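Long-range contact in hydrolase, isochorismatase family (Pseudomonas putida KT2440, PDB 4H17), which probably acts as a hydrolase of the isochorismatase family, although its own substrate is not established: residues I27-P39 with Q82-P94. Residues are numbered along the deposited sequence; the frame is centred on the assembly and turned at random.
Sequences IIIDAQKEYLSGP and QGPAGQFIPGLEP. With SO4 (sulfate ion), chain C.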
ATOM      1  N   ILE A  27       5.753   9.467 -14.430  1.00 10.55           N
ATOM      2  CA  ILE A  27       4.959  10.101 -13.363  1.00 10.54           C
ATOM      3  C   ILE A  27       5.854  10.466 -12.187  1.00 10.35           C
ATOM      4  O   ILE A  27       6.508   9.599 -11.606  1.00 12.42           O
ATOM      5  CB  ILE A  27       3.807   9.200 -12.857  1.00 12.11           C
ATOM      6  CG1 ILE A  27       2.927   8.691 -14.029  1.00 16.15           C
ATOM      7  CG2 ILE A  27       2.971   9.953 -11.803  1.00 13.09           C
ATOM      8  CD1 ILE A  27       1.881   7.662 -13.667  1.00 15.44           C
ATOM      9  N   ILE A  28       5.885  11.771 -11.856  1.00 11.51           N
ATOM     10  CA  ILE A  28       6.687  12.269 -10.745  1.00 12.78           C
ATOM     11  C   ILE A  28       5.717  12.696  -9.647  1.00 12.86           C
ATOM     12  O   ILE A  28       4.949  13.648  -9.810  1.00 12.89           O
ATOM     13  CB  ILE A  28       7.547  13.477 -11.146  1.00 15.35           C
ATOM     14  CG1 ILE A  28       8.409  13.115 -12.353  1.00 17.43           C
ATOM     15  CG2 ILE A  28       8.427  13.923  -9.966  1.00 15.59           C
ATOM     16  CD1 ILE A  28       9.198  14.261 -12.920  1.00 23.55           C
ATOM     17  N   ILE A  29       5.772  11.997  -8.527  1.00 11.29           N
ATOM     18  CA  ILE A  29       4.814  12.201  -7.424  1.00 11.50           C
ATOM     19  C   ILE A  29       5.397  13.094  -6.338  1.00 10.96           C
ATOM     20  O   ILE A  29       6.406  12.760  -5.666  1.00 11.00           O
ATOM     21  CB  ILE A  29       4.382  10.849  -6.852  1.00  9.73           C
ATOM     22  CG1 ILE A  29       3.639  10.038  -7.915  1.00 10.59           C
ATOM     23  CG2 ILE A  29       3.509  11.025  -5.630  1.00  9.20           C
ATOM     24  CD1 ILE A  29       3.265   8.615  -7.539  1.00 11.30           C
ATOM     25  N   ASP A  30       4.795  14.279  -6.176  1.00 10.14           N
ATOM     26  CA  ASP A  30       4.969  15.100  -4.997  1.00 12.35           C
ATOM     27  C   ASP A  30       6.376  15.667  -4.840  1.00 12.12           C
ATOM     28  O   ASP A  30       6.905  15.665  -3.742  1.00 11.45           O
ATOM     29  CB  ASP A  30       4.547  14.351  -3.718  1.00 13.95           C
ATOM     30  CG  ASP A  30       3.073  13.908  -3.733  1.00 12.35           C
ATOM     31  OD1 ASP A  30       2.234  14.506  -4.465  1.00 13.13           O
ATOM     32  OD2 ASP A  30       2.777  12.978  -2.942  1.00 14.38           O
ATOM     33  N   ALA A  31       6.992  16.118  -5.932  1.00 12.22           N
ATOM     34  CA  ALA A  31       8.366  16.644  -5.836  1.00 14.95           C
ATOM     35  C   ALA A  31       8.307  18.099  -5.345  1.00 14.24           C
ATOM     36  O   ALA A  31       8.555  19.071  -6.077  1.00 14.91           O
ATOM     37  CB  ALA A  31       9.084  16.476  -7.162  1.00 16.36           C
ATOM     38  N   GLN A  32       7.964  18.225  -4.064  1.00 13.75           N
ATOM     39  CA  GLN A  32       7.651  19.513  -3.445  1.00 12.07           C
ATOM     40  C   GLN A  32       8.555  19.866  -2.268  1.00 11.22           C
ATOM     41  O   GLN A  32       9.127  19.004  -1.621  1.00 12.36           O
ATOM     42  CB  GLN A  32       6.217  19.543  -2.983  1.00 15.72           C
ATOM     43  CG  GLN A  32       5.225  19.358  -4.106  1.00 18.87           C
ATOM     44  CD  GLN A  32       3.830  19.301  -3.590  1.00 15.14           C
ATOM     45  OE1 GLN A  32       3.247  18.210  -3.392  1.00 14.09           O
ATOM     46  NE2 GLN A  32       3.233  20.497  -3.391  1.00 15.54           N
ATOM     47  N   LYS A  33       8.637  21.170  -1.989  1.00 12.39           N
ATOM     48  CA  LYS A  33       9.598  21.684  -1.000  1.00 12.39           C
ATOM     49  C   LYS A  33       9.285  21.285   0.479  1.00 11.38           C
ATOM     50  O   LYS A  33      10.198  21.265   1.333  1.00 11.81           O
ATOM     51  CB  LYS A  33       9.753  23.203  -1.126  1.00 10.08           C
ATOM     52  CG  LYS A  33      10.318  23.711  -2.420  1.00 11.32           C
ATOM     53  CD  LYS A  33      10.580  25.216  -2.359  1.00 13.79           C
ATOM     54  CE  LYS A  33      11.276  25.728  -3.584  1.00 17.24           C
ATOM     55  NZ  LYS A  33      11.352  27.206  -3.516  1.00 21.16           N
ATOM     56  N   GLU A  34       8.032  20.918   0.767  1.00 11.62           N
ATOM     57  CA  GLU A  34       7.628  20.389   2.061  1.00 13.72           C
ATOM     58  C   GLU A  34       8.612  19.336   2.554  1.00 11.97           C
ATOM     59  O   GLU A  34       8.943  19.312   3.736  1.00 12.51           O
ATOM     60  CB  GLU A  34       6.230  19.779   1.953  1.00 13.26           C
ATOM     61  CG  GLU A  34       5.715  19.173   3.246  1.00 11.13           C
ATOM     62  CD  GLU A  34       5.362  20.178   4.330  1.00 15.60           C
ATOM     63  OE1 GLU A  34       4.618  21.144   4.051  1.00 16.74           O
ATOM     64  OE2 GLU A  34       5.807  20.028   5.482  1.00 17.03           O
ATOM     65  N   TYR A  35       9.148  18.542   1.630  1.00 10.44           N
ATOM     66  CA  TYR A  35       9.966  17.404   1.988  1.00 11.66           C
ATOM     67  C   TYR A  35      11.432  17.738   2.241  1.00 10.90           C
ATOM     68  O   TYR A  35      12.242  16.798   2.459  1.00 13.06           O
ATOM     69  CB  TYR A  35       9.857  16.335   0.914  1.00 14.45           C
ATOM     70  CG  TYR A  35       8.489  15.750   0.711  1.00 10.55           C
ATOM     71  CD1 TYR A  35       7.812  15.125   1.768  1.00 11.03           C
ATOM     72  CD2 TYR A  35       7.849  15.812  -0.538  1.00 11.13           C
ATOM     73  CE1 TYR A  35       6.567  14.564   1.563  1.00 11.42           C
ATOM     74  CE2 TYR A  35       6.594  15.260  -0.723  1.00 11.07           C
ATOM     75  CZ  TYR A  35       5.966  14.645   0.314  1.00 12.08           C
ATOM     76  OH  TYR A  35       4.737  14.120  -0.078  1.00 14.00           O
ATOM     77  N   LEU A  36      11.815  19.020   2.095  1.00 12.19           N
ATOM     78  CA  LEU A  36      13.240  19.390   2.223  1.00 16.59           C
ATOM     79  C   LEU A  36      13.597  19.899   3.632  1.00 16.03           C
ATOM     80  O   LEU A  36      14.779  20.098   3.961  1.00 17.69           O
ATOM     81  CB  LEU A  36      13.584  20.436   1.170  1.00 16.53           C
ATOM     82  CG  LEU A  36      13.435  20.130  -0.323  1.00 16.83           C
ATOM     83  CD1 LEU A  36      13.795  21.289  -1.254  1.00 18.35           C
ATOM     84  CD2 LEU A  36      14.217  18.895  -0.706  1.00 15.44           C
ATOM     85  N   SER A  37      12.595  20.116   4.470  0.75 15.23           N
ATOM     86  CA  SER A  37      12.810  20.631   5.803  0.75 16.29           C
ATOM     87  C   SER A  37      11.616  20.270   6.704  0.75 16.58           C
ATOM     88  O   SER A  37      10.624  19.766   6.220  0.75 14.21           O
ATOM     89  CB  SER A  37      13.029  22.150   5.755  0.75 16.02           C
ATOM     90  OG  SER A  37      11.804  22.806   5.465  0.75 15.76           O
ATOM     91  N   GLY A  38      11.718  20.545   7.999  1.00 15.48           N
ATOM     92  CA  GLY A  38      10.646  20.250   8.971  1.00 15.29           C
ATOM     93  C   GLY A  38      10.432  18.761   9.277  1.00 16.37           C
ATOM     94  O   GLY A  38      11.275  17.941   8.965  1.00 16.56           O
ATOM     95  N   PRO A  39       9.289  18.417   9.910  1.00 16.62           N
ATOM     96  CA  PRO A  39       8.989  17.041  10.296  1.00 16.56           C
ATOM     97  C   PRO A  39       8.866  16.105   9.105  1.00 16.51           C
ATOM     98  O   PRO A  39       9.044  14.882   9.263  1.00 16.27           O
ATOM     99  CB  PRO A  39       7.636  17.158  11.040  1.00 18.31           C
ATOM    100  CG  PRO A  39       7.069  18.447  10.606  1.00 19.01           C
ATOM    101  CD  PRO A  39       8.215  19.347  10.275  1.00 17.73           C
ATOM    102  N   GLN A  82       0.042  28.382  -1.052  1.00 14.42           N
ATOM    103  CA  GLN A  82       0.372  29.814  -1.080  1.00 14.59           C
ATOM    104  C   GLN A  82       1.706  30.084  -0.369  1.00 19.28           C
ATOM    105  O   GLN A  82       2.024  31.239  -0.080  1.00 22.51           O
ATOM    106  CB  GLN A  82      -0.720  30.601  -0.382  1.00 17.10           C
ATOM    107  CG  GLN A  82      -2.040  30.587  -1.127  1.00 14.55           C
ATOM    108  CD  GLN A  82      -3.155  31.427  -0.534  1.00 16.55           C
ATOM    109  OE1 GLN A  82      -2.977  32.150   0.441  1.00 19.05           O
ATOM    110  NE2 GLN A  82      -4.345  31.321  -1.140  1.00 15.83           N
ATOM    111  N   GLY A  83       2.473  29.039  -0.081  1.00 15.73           N
ATOM    112  CA  GLY A  83       3.739  29.175   0.665  1.00 15.44           C
ATOM    113  C   GLY A  83       4.799  28.312   0.046  1.00 14.59           C
ATOM    114  O   GLY A  83       4.535  27.624  -0.911  1.00 14.19           O
ATOM    115  N   PRO A  84       6.035  28.400   0.567  1.00 14.56           N
ATOM    116  CA  PRO A  84       7.146  27.641   0.011  1.00 15.70           C
ATOM    117  C   PRO A  84       6.929  26.120  -0.069  1.00 12.23           C
ATOM    118  O   PRO A  84       7.304  25.463  -1.052  1.00 14.75           O
ATOM    119  CB  PRO A  84       8.269  27.921   1.008  1.00 15.40           C
ATOM    120  CG  PRO A  84       7.970  29.300   1.499  1.00 17.35           C
ATOM    121  CD  PRO A  84       6.478  29.301   1.659  1.00 17.77           C
ATOM    122  N   ALA A  85       6.252  25.581   0.905  1.00 15.45           N
ATOM    123  CA  ALA A  85       6.139  24.108   0.980  1.00 12.41           C
ATOM    124  C   ALA A  85       5.390  23.489  -0.206  1.00 13.53           C
ATOM    125  O   ALA A  85       5.654  22.341  -0.567  1.00 14.86           O
ATOM    126  CB  ALA A  85       5.438  23.721   2.287  1.00 12.02           C
ATOM    127  N   GLY A  86       4.442  24.221  -0.795  1.00 13.46           N
ATOM    128  CA  GLY A  86       3.727  23.718  -1.945  1.00 13.90           C
ATOM    129  C   GLY A  86       4.473  23.819  -3.273  1.00 15.63           C
ATOM    130  O   GLY A  86       4.022  23.258  -4.270  1.00 16.52           O
ATOM    131  N   GLN A  87       5.589  24.552  -3.305  1.00 15.06           N
ATOM    132  CA  GLN A  87       6.315  24.780  -4.558  1.00 13.68           C
ATOM    133  C   GLN A  87       7.024  23.509  -5.010  1.00 13.47           C
ATOM    134  O   GLN A  87       7.413  22.680  -4.172  1.00 13.95           O
ATOM    135  CB  GLN A  87       7.339  25.933  -4.412  1.00 16.12           C
ATOM    136  CG  GLN A  87       6.659  27.289  -4.191  1.00 17.42           C
ATOM    137  CD  GLN A  87       7.618  28.329  -3.662  1.00 19.49           C
ATOM    138  OE1 GLN A  87       8.808  28.094  -3.568  1.00 21.03           O
ATOM    139  NE2 GLN A  87       7.093  29.478  -3.283  1.00 21.69           N
ATOM    140  N   PHE A  88       7.264  23.391  -6.315  1.00 12.88           N
ATOM    141  CA  PHE A  88       8.174  22.381  -6.798  1.00 13.10           C
ATOM    142  C   PHE A  88       9.576  22.523  -6.247  1.00 12.92           C
ATOM    143  O   PHE A  88      10.127  23.655  -6.118  1.00 12.51           O
ATOM    144  CB  PHE A  88       8.225  22.375  -8.333  1.00 12.68           C
ATOM    145  CG  PHE A  88       6.979  21.885  -8.967  1.00 13.02           C
ATOM    146  CD1 PHE A  88       6.717  20.516  -8.971  1.00 16.33           C
ATOM    147  CD2 PHE A  88       6.082  22.763  -9.562  1.00 12.80           C
ATOM    148  CE1 PHE A  88       5.564  20.038  -9.549  1.00 19.08           C
ATOM    149  CE2 PHE A  88       4.926  22.284 -10.160  1.00 14.11           C
ATOM    150  CZ  PHE A  88       4.688  20.926 -10.141  1.00 15.73           C
ATOM    151  N   ILE A  89      10.205  21.387  -5.977  1.00 16.45           N
ATOM    152  CA  ILE A  89      11.625  21.345  -5.659  1.00 15.27           C
ATOM    153  C   ILE A  89      12.469  21.920  -6.815  1.00 14.78           C
ATOM    154  O   ILE A  89      12.264  21.618  -7.961  1.00 14.68           O
ATOM    155  CB  ILE A  89      12.070  19.887  -5.412  1.00 15.46           C
ATOM    156  CG1 ILE A  89      11.425  19.378  -4.134  1.00 13.97           C
ATOM    157  CG2 ILE A  89      13.601  19.726  -5.383  1.00 16.70           C
ATOM    158  CD1 ILE A  89      11.565  17.883  -3.940  1.00 14.06           C
ATOM    159  N   PRO A  90      13.410  22.809  -6.503  1.00 13.02           N
ATOM    160  CA  PRO A  90      14.186  23.407  -7.589  1.00 15.86           C
ATOM    161  C   PRO A  90      14.802  22.389  -8.547  1.00 15.58           C
ATOM    162  O   PRO A  90      15.407  21.370  -8.102  1.00 17.58           O
ATOM    163  CB  PRO A  90      15.254  24.210  -6.844  1.00 15.92           C
ATOM    164  CG  PRO A  90      14.601  24.515  -5.527  1.00 15.03           C
ATOM    165  CD  PRO A  90      13.833  23.286  -5.182  1.00 14.69           C
ATOM    166  N   GLY A  91      14.570  22.637  -9.833  1.00 14.50           N
ATOM    167  CA  GLY A  91      15.022  21.789 -10.903  1.00 14.96           C
ATOM    168  C   GLY A  91      13.998  20.767 -11.365  1.00 16.51           C
ATOM    169  O   GLY A  91      14.178  20.155 -12.426  1.00 16.83           O
ATOM    170  N   LEU A  92      12.941  20.576 -10.572  1.00 13.35           N
ATOM    171  CA  LEU A  92      11.943  19.580 -10.875  1.00 14.56           C
ATOM    172  C   LEU A  92      10.630  20.221 -11.314  1.00 14.66           C
ATOM    173  O   LEU A  92       9.564  19.576 -11.276  1.00 16.84           O
ATOM    174  CB  LEU A  92      11.750  18.625  -9.684  1.00 13.75           C
ATOM    175  CG  LEU A  92      13.001  17.907  -9.168  1.00 14.92           C
ATOM    176  CD1 LEU A  92      12.631  16.867  -8.123  1.00 17.05           C
ATOM    177  CD2 LEU A  92      13.775  17.272 -10.315  1.00 17.26           C
ATOM    178  N   GLU A  93      10.700  21.495 -11.705  1.00 15.62           N
ATOM    179  CA  GLU A  93       9.544  22.207 -12.219  1.00 15.36           C
ATOM    180  C   GLU A  93       9.063  21.636 -13.574  1.00 14.59           C
ATOM    181  O   GLU A  93       9.883  21.259 -14.419  1.00 15.49           O
ATOM    182  CB  GLU A  93       9.827  23.703 -12.398  1.00 18.73           C
ATOM    183  CG  GLU A  93      10.425  24.392 -11.173  1.00 19.22           C
ATOM    184  CD  GLU A  93      11.938  24.314 -11.054  1.00 23.11           C
ATOM    185  OE1 GLU A  93      12.606  23.621 -11.851  1.00 18.11           O
ATOM    186  OE2 GLU A  93      12.461  24.977 -10.128  1.00 22.02           O
ATOM    187  N   PRO A  94       7.739  21.655 -13.817  1.00 13.37           N
ATOM    188  CA  PRO A  94       7.207  21.304 -15.143  1.00 14.11           C
ATOM    189  C   PRO A  94       7.573  22.305 -16.217  1.00 14.31           C
ATOM    190  O   PRO A  94       7.814  23.509 -15.917  1.00 15.76           O
ATOM    191  CB  PRO A  94       5.713  21.340 -14.967  1.00 15.92           C
ATOM    192  CG  PRO A  94       5.454  21.244 -13.516  1.00 18.17           C
ATOM    193  CD  PRO A  94       6.664  21.830 -12.829  1.00 13.29           C
TER
HETATM  194  S   SO4 C 201       2.721  11.557   1.078  1.00 12.52           S
HETATM  195  O1  SO4 C 201       1.930  12.201   0.008  1.00 13.34           O
HETATM  196  O2  SO4 C 201       3.375  10.366   0.599  1.00 12.17           O
HETATM  197  O3  SO4 C 201       1.769  11.146   2.138  1.00 13.45           O
HETATM  198  O4  SO4 C 201       3.653  12.492   1.733  1.00 12.97           O
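K33 stretches past the carbonyl oxygens of P84, Q87 and F88, its chain fully extended past CG. CB rests 3.3 Å from P84 O, CG has Q87 O and F88 O together on one side, CD passes P84 O again, CE sits close to Q87 OE1 and F88 O and brushes P90 CD, and NZ donates a hydrogen bond to Q87 OE1 (2.7 Å), nearly in line with that C=O bond. At the root of the same residue, K33 N donates to Q87 O, while A31 O takes an almost straight bond from I89 N (2.8 Å, 173°). These two bonds bracket Q32 and F88, which form a single beta bridge. Next along, E34 N meets A85 O in the carbonyl plane, on a lone pair. Q32 swings its amide toward G86: CG beside the backbone N (chi1 -61°) and an extended chain bring NE2 3.0 Å from G86 O, above that carbonyl's plane, while OE1 accepts from H71 N. I89 sets CG1 and CD1 against the Q32 carbonyl, and L92 CD1 touches A31 CB at 3.7 Å, on the side facing helix 45-61. E34 OE1 passes A85 CB and accepts from F79 N; OE2 salt-bridges R78. The contact ties the loop after central strand 24-29 to the long loop preceding strand 99-103, beside a pocket where Y35 OH donates to a sulfate probably from the crystallisation liquor and D30, at the strand's C-terminal end, probably corresponds to the catalytic aspartate of the Rossmann-like isochorismatase fold.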